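Local coordinates for T-lymphoma invasion and metastasis-inducing protein 1 (Homo sapiens, PDB 4K2P) that probably binds phosphoinositides and partner proteins such as Par-3 through a PH and coiled-coil module linked to tight junctions, at residues A[74-79]-A[111-116]; A[86-91]-A[100-105]. The protein carries 5 engineered substitutions. One frame throughout, in Å; residues are numbered along the deposited sequence.

Contact 1 (A[74-79]-A[111-116]); sequences SIVQAV and NWITAI
Val-76 on strand 75-78 lies opposite Ile-113 on the helical segment 111-116, their CA atoms 6.0 Å apart, and the two chain directions run nearly antiparallel at 168°. The axes of these short pieces come within 8.7 Å, a spacing spanned mainly by side chains, with Ile-113 also reaching the strand backbone; the sheet's own backbone bonds run instead from Ile-75, Gln-77 and Val-79 to strand 88-92. Val-76 is the hub, because its CB points toward the helix and each methyl takes a different isoleucine. CG1, set anti to the backbone N (chi1 -169°), meets CG1 of Ile-113 at 3.8 Å, the two side chains meeting at a slant. CG2 of Val-76 reaches CG2 of Ile-116 at 3.7 Å, where the side chains cross at about a right angle. The valine fork thus fits against two residues one helical turn apart. Ile-113 continues past it: its fully extended chain (chi2 179°) carries CD1 down the strand to 3.8 Å from the backbone N of Ala-78. The methyl CB of Ala-78 borders the same CD1 more loosely, at 4.5 Å.

Alternation along the strand turns the CB atoms of Ile-75 and Gln-77 away from this helix, and their side chains touch helices 168-203 and 233-241. Gln-77 folds back there, and its NE2 donates to Val-76 O at 3.0 Å, giving the carbonyl of the buried Val-76 a partner, though from well above its plane. Polar anchoring beside the apolar patch comes from His-117 NE2, which is hydrogen-bonded to Val-76 N.

Both segments belong to the PH domain, whose C-terminal helix caps one end of the curved beta sheet. Between them the attraction is apolar and rests on the fit of branched side chains, with 222 Å² buried in total, while direction-specific bonding is left to neighbouring groups.

Contact 2 (A[86-91]-A[100-105]); sequences DFVFCL and LFQTTS
Phe-89 and Phe-101 form the hydrogen-bonded pair of this antiparallel ladder, with Phe-89 N to Phe-101 O and Phe-101 N to Phe-89 O both at 2.9 Å. The non-hydrogen-bonded pairs Val-88/Gln-102 and Cys-90/Leu-100 flank it. Beyond the strand, Thr-103 N continues the ladder to Phe-87 O at 3.0 Å and 170°. Gln-102, extended from CG onward, adds a longer bond from NE2 to Asp-86 O at 3.3 Å, with the donor in the carbonyl plane.

Two CH-pi contacts and one slid ring pair make up the aromatic part. Phe-101 CB makes a CH-pi contact over one face of the Phe-89 ring, 3.6 Å from its centroid; the two rings are near parallel (19°) but slid apart, overlapping little. Phe-89 reaches this place because chi1 of 56° sets its CG between the backbone N and carbonyl carbon. The Phe-87 ring is covered on both faces, by Ser-105 CA in a CH-pi contact 3.5 Å from the centroid, almost exactly on the ring normal, and by Asp-86 CB opposite. With an alanine at Phe-87, Ser-105 CA would probably lose its aromatic platform, and the turn into the following helix would be less firmly held against segment 86-91.

On the sheet face that carries Val-88, Cys-90 and Leu-100, apolar contacts centre on Leu-100 CD2, which touches Cys-90 CB at 3.7 Å and also Val-88 CG1. Alongside the phenylalanines, Leu-91 CB meets the Phe-101 ring edge.

Ser-105 is the N-cap of helix 106-128, its OG accepting from Glu-108 N. A beta hairpin running straight into the capped C-terminal helix is characteristic of the PH fold.

How the contacts relate
Contact 2 is nested inside the chain loop that contact 1 closes, and their centres lie about 9 Å apart. Strands 75-78 and 88-92 are neighbours in one sheet, joined by probable hydrogen bonds from Cys-90 N to Gln-77 O and from Val-79 N to Val-88 O, while 98-102 leads directly into helix 106-128. Phe-89 links the two contacts, packing against Val-76 and meeting the ring of Trp-112. Contact 1 is buried and purely apolar between its segments, as suits a helix laid on a sheet. Contact 2 lies farther from the chain centre and is partly exposed at its Asp-86 and Thr-104 end, combining ladder bonds with ring contacts.

Contact 1 (A[74-79]-A[111-116])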
loop_
_atom_site.group_PDB
_atom_site.type_symbol
_atom_site.label_atom_id
_atom_site.label_comp_id
_atom_site.label_asym_id
_atom_site.label_seq_id
_atom_site.Cartn_x
_atom_site.Cartn_y
_atom_site.Cartn_z
ATOM N N SER A 74 3.930 -3.761 -0.925
ATOM C CA SER A 74 2.614 -3.332 -1.377
ATOM C C SER A 74 1.551 -3.479 -0.288
ATOM O O SER A 74 1.780 -4.096 0.751
ATOM C CB SER A 74 2.186 -4.140 -2.600
ATOM O OG SER A 74 2.990 -3.828 -3.717
ATOM N N ILE A 75 0.391 -2.887 -0.534
ATOM C CA ILE A 75 -0.800 -3.148 0.254
ATOM C C ILE A 75 -1.892 -3.600 -0.706
ATOM O O ILE A 75 -2.021 -3.076 -1.800
ATOM C CB ILE A 75 -1.273 -1.900 1.039
ATOM C CG1 ILE A 75 -0.260 -1.522 2.123
ATOM C CG2 ILE A 75 -2.633 -2.153 1.689
ATOM C CD1 ILE A 75 -0.509 -0.145 2.763
ATOM N N VAL A 76 -2.699 -4.557 -0.275
ATOM C CA VAL A 76 -3.836 -5.002 -1.048
ATOM C C VAL A 76 -5.048 -4.822 -0.145
ATOM O O VAL A 76 -4.995 -5.150 1.040
ATOM C CB VAL A 76 -3.714 -6.467 -1.518
ATOM C CG1 VAL A 76 -4.796 -6.784 -2.537
ATOM C CG2 VAL A 76 -2.342 -6.732 -2.121
ATOM N N GLN A 77 -6.121 -4.281 -0.714
ATOM C CA GLN A 77 -7.371 -4.022 0.001
ATOM C C GLN A 77 -8.561 -4.467 -0.836
ATOM O O GLN A 77 -8.631 -4.166 -2.018
ATOM C CB GLN A 77 -7.531 -2.531 0.319
ATOM C CG GLN A 77 -6.512 -1.960 1.287
ATOM C CD GLN A 77 -6.814 -2.328 2.719
ATOM O OE1 GLN A 77 -7.639 -1.693 3.379
ATOM N NE2 GLN A 77 -6.136 -3.347 3.217
ATOM N N ALA A 78 -9.504 -5.163 -0.222
ATOM C CA ALA A 78 -10.809 -5.369 -0.831
ATOM C C ALA A 78 -11.455 -4.023 -1.106
ATOM O O ALA A 78 -11.231 -3.062 -0.375
ATOM C CB ALA A 78 -11.698 -6.200 0.071
ATOM N N VAL A 79 -12.243 -3.960 -2.172
ATOM C CA VAL A 79 -13.012 -2.767 -2.511
ATOM C C VAL A 79 -14.466 -3.167 -2.665
ATOM O O VAL A 79 -15.040 -3.046 -3.743
ATOM C CB VAL A 79 -12.521 -2.099 -3.809
ATOM C CG1 VAL A 79 -13.115 -0.697 -3.934
ATOM C CG2 VAL A 79 -11.001 -2.035 -3.836
ATOM N N ASN A 111 -8.028 -15.099 -0.770
ATOM C CA ASN A 111 -6.857 -15.916 -1.062
ATOM C C ASN A 111 -5.778 -15.125 -1.794
ATOM O O ASN A 111 -4.591 -15.332 -1.564
ATOM C CB ASN A 111 -7.252 -17.148 -1.874
ATOM C CG ASN A 111 -7.916 -18.209 -1.023
ATOM O OD1 ASN A 111 -7.738 -18.244 0.197
ATOM N ND2 ASN A 111 -8.684 -19.086 -1.663
ATOM N N TRP A 112 -6.193 -14.224 -2.679
ATOM C CA TRP A 112 -5.250 -13.376 -3.399
ATOM C C TRP A 112 -4.597 -12.394 -2.427
ATOM O O TRP A 112 -3.390 -12.161 -2.490
ATOM C CB TRP A 112 -5.949 -12.631 -4.541
ATOM C CG TRP A 112 -5.934 -13.376 -5.842
ATOM C CD1 TRP A 112 -6.994 -14.001 -6.460
ATOM C CD2 TRP A 112 -4.798 -13.590 -6.686
ATOM N NE1 TRP A 112 -6.572 -14.590 -7.637
ATOM C CE2 TRP A 112 -5.232 -14.347 -7.798
ATOM C CE3 TRP A 112 -3.454 -13.214 -6.611
ATOM C CZ2 TRP A 112 -4.370 -14.727 -8.821
ATOM C CZ3 TRP A 112 -2.602 -13.604 -7.630
ATOM C CH2 TRP A 112 -3.063 -14.345 -8.720
ATOM N N ILE A 113 -5.387 -11.832 -1.517
ATOM C CA ILE A 113 -4.851 -10.885 -0.550
ATOM C C ILE A 113 -3.831 -11.599 0.331
ATOM O O ILE A 113 -2.756 -11.075 0.601
ATOM C CB ILE A 113 -5.965 -10.251 0.313
ATOM C CG1 ILE A 113 -6.791 -9.290 -0.548
ATOM C CG2 ILE A 113 -5.363 -9.490 1.497
ATOM C CD1 ILE A 113 -7.932 -8.620 0.166
ATOM N N THR A 114 -4.161 -12.818 0.732
ATOM C CA THR A 114 -3.305 -13.603 1.602
ATOM C C THR A 114 -1.997 -13.939 0.903
ATOM O O THR A 114 -0.934 -13.811 1.496
ATOM C CB THR A 114 -4.009 -14.885 2.047
ATOM O OG1 THR A 114 -5.066 -14.540 2.944
ATOM C CG2 THR A 114 -3.058 -15.833 2.767
ATOM N N ALA A 115 -2.072 -14.327 -0.365
ATOM C CA ALA A 115 -0.887 -14.758 -1.101
ATOM C C ALA A 115 0.064 -13.589 -1.349
ATOM O O ALA A 115 1.279 -13.730 -1.213
ATOM C CB ALA A 115 -1.281 -15.401 -2.417
ATOM N N ILE A 116 -0.481 -12.429 -1.702
ATOM C CA ILE A 116 0.370 -11.294 -2.038
ATOM C C ILE A 116 1.038 -10.751 -0.778
ATOM O O ILE A 116 2.223 -10.434 -0.797
ATOM C CB ILE A 116 -0.408 -10.187 -2.749
ATOM C CG1 ILE A 116 -0.876 -10.684 -4.118
ATOM C CG2 ILE A 116 0.469 -8.949 -2.943
ATOM C CD1 ILE A 116 -1.957 -9.840 -4.755
#

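Contact 2 (A[86-91]-A[100-105])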
loop_
_atom_site.group_PDB
_atom_site.type_symbol
_atom_site.label_atom_id
_atom_site.label_comp_id
_atom_site.label_asym_id
_atom_site.label_seq_id
_atom_site.Cartn_x
_atom_site.Cartn_y
_atom_site.Cartn_z
ATOM N N ASP A 86 -18.506 -6.667 -8.188
ATOM C CA ASP A 86 -18.216 -7.405 -6.960
ATOM C C ASP A 86 -16.837 -8.064 -7.043
ATOM O O ASP A 86 -16.305 -8.275 -8.127
ATOM C CB ASP A 86 -19.292 -8.467 -6.687
ATOM C CG ASP A 86 -20.634 -7.867 -6.295
ATOM O OD1 ASP A 86 -20.655 -6.778 -5.679
ATOM O OD2 ASP A 86 -21.673 -8.487 -6.601
ATOM N N PHE A 87 -16.261 -8.351 -5.881
ATOM C CA PHE A 87 -15.008 -9.095 -5.763
ATOM C C PHE A 87 -13.823 -8.374 -6.383
ATOM O O PHE A 87 -12.930 -8.992 -6.965
ATOM C CB PHE A 87 -15.185 -10.481 -6.379
ATOM C CG PHE A 87 -16.434 -11.161 -5.929
ATOM C CD1 PHE A 87 -16.764 -11.183 -4.584
ATOM C CD2 PHE A 87 -17.297 -11.744 -6.834
ATOM C CE1 PHE A 87 -17.929 -11.795 -4.150
ATOM C CE2 PHE A 87 -18.461 -12.355 -6.402
ATOM C CZ PHE A 87 -18.772 -12.376 -5.055
ATOM N N VAL A 88 -13.815 -7.056 -6.211
ATOM C CA VAL A 88 -12.699 -6.220 -6.616
ATOM C C VAL A 88 -11.729 -6.060 -5.448
ATOM O O VAL A 88 -12.156 -5.913 -4.308
ATOM C CB VAL A 88 -13.182 -4.829 -7.098
ATOM C CG1 VAL A 88 -12.008 -3.933 -7.463
ATOM C CG2 VAL A 88 -14.112 -4.984 -8.282
ATOM N N PHE A 89 -10.434 -6.162 -5.717
ATOM C CA PHE A 89 -9.415 -5.731 -4.761
ATOM C C PHE A 89 -8.411 -4.832 -5.459
ATOM O O PHE A 89 -8.334 -4.823 -6.676
ATOM C CB PHE A 89 -8.721 -6.921 -4.088
ATOM C CG PHE A 89 -8.090 -7.914 -5.037
ATOM C CD1 PHE A 89 -8.841 -8.922 -5.613
ATOM C CD2 PHE A 89 -6.727 -7.878 -5.292
ATOM C CE1 PHE A 89 -8.250 -9.851 -6.459
ATOM C CE2 PHE A 89 -6.137 -8.796 -6.125
ATOM C CZ PHE A 89 -6.896 -9.788 -6.710
ATOM N N CYS A 90 -7.663 -4.059 -4.674
ATOM C CA CYS A 90 -6.778 -3.025 -5.190
ATOM C C CYS A 90 -5.391 -3.208 -4.592
ATOM O O CYS A 90 -5.246 -3.287 -3.373
ATOM C CB CYS A 90 -7.320 -1.630 -4.862
ATOM S SG CYS A 90 -6.273 -0.259 -5.419
ATOM N N LEU A 91 -4.383 -3.327 -5.449
ATOM C CA LEU A 91 -2.994 -3.350 -5.006
ATOM C C LEU A 91 -2.379 -1.987 -5.218
ATOM O O LEU A 91 -2.474 -1.429 -6.300
ATOM C CB LEU A 91 -2.190 -4.419 -5.763
ATOM C CG LEU A 91 -0.738 -4.625 -5.297
ATOM C CD1 LEU A 91 -0.306 -6.065 -5.463
ATOM C CD2 LEU A 91 0.232 -3.724 -6.042
ATOM N N LEU A 100 -6.448 -2.254 -10.030
ATOM C CA LEU A 100 -7.640 -2.990 -9.642
ATOM C C LEU A 100 -7.672 -4.386 -10.267
ATOM O O LEU A 100 -7.273 -4.575 -11.408
ATOM C CB LEU A 100 -8.892 -2.217 -10.047
ATOM C CG LEU A 100 -9.087 -0.861 -9.360
ATOM C CD1 LEU A 100 -10.212 -0.120 -10.030
ATOM C CD2 LEU A 100 -9.374 -1.029 -7.874
ATOM N N PHE A 101 -8.199 -5.332 -9.504
ATOM C CA PHE A 101 -8.341 -6.717 -9.912
ATOM C C PHE A 101 -9.745 -7.194 -9.552
ATOM O O PHE A 101 -10.247 -6.850 -8.485
ATOM C CB PHE A 101 -7.318 -7.611 -9.215
ATOM C CG PHE A 101 -5.893 -7.223 -9.446
ATOM C CD1 PHE A 101 -5.179 -7.731 -10.524
ATOM C CD2 PHE A 101 -5.246 -6.388 -8.557
ATOM C CE1 PHE A 101 -3.852 -7.389 -10.719
ATOM C CE2 PHE A 101 -3.919 -6.046 -8.746
ATOM C CZ PHE A 101 -3.221 -6.546 -9.828
ATOM N N GLN A 102 -10.376 -7.973 -10.430
ATOM C CA GLN A 102 -11.654 -8.607 -10.119
ATOM C C GLN A 102 -11.519 -10.126 -10.216
ATOM O O GLN A 102 -11.043 -10.659 -11.227
ATOM C CB GLN A 102 -12.765 -8.127 -11.056
ATOM C CG GLN A 102 -14.168 -8.664 -10.682
ATOM C CD GLN A 102 -15.207 -8.457 -11.774
ATOM O OE1 GLN A 102 -14.877 -8.372 -12.957
ATOM N NE2 GLN A 102 -16.474 -8.384 -11.379
ATOM N N THR A 103 -11.940 -10.804 -9.153
ATOM C CA THR A 103 -11.980 -12.256 -9.105
ATOM C C THR A 103 -13.452 -12.729 -8.992
ATOM O O THR A 103 -14.377 -11.966 -9.288
ATOM C CB THR A 103 -11.103 -12.769 -7.937
ATOM O OG1 THR A 103 -11.001 -14.198 -7.977
ATOM C CG2 THR A 103 -11.659 -12.317 -6.597
ATOM N N THR A 104 -13.665 -13.976 -8.572
ATOM C CA THR A 104 -14.937 -14.670 -8.770
ATOM C C THR A 104 -15.777 -14.813 -7.512
ATOM O O THR A 104 -16.966 -15.096 -7.596
ATOM C CB THR A 104 -14.698 -16.088 -9.327
ATOM O OG1 THR A 104 -13.652 -16.716 -8.573
ATOM C CG2 THR A 104 -14.294 -16.033 -10.786
ATOM N N SER A 105 -15.160 -14.641 -6.348
ATOM C CA SER A 105 -15.863 -14.816 -5.081
ATOM C C SER A 105 -15.103 -14.166 -3.946
ATOM O O SER A 105 -13.957 -13.757 -4.103
ATOM C CB SER A 105 -16.072 -16.304 -4.771
ATOM O OG SER A 105 -14.836 -16.952 -4.524
#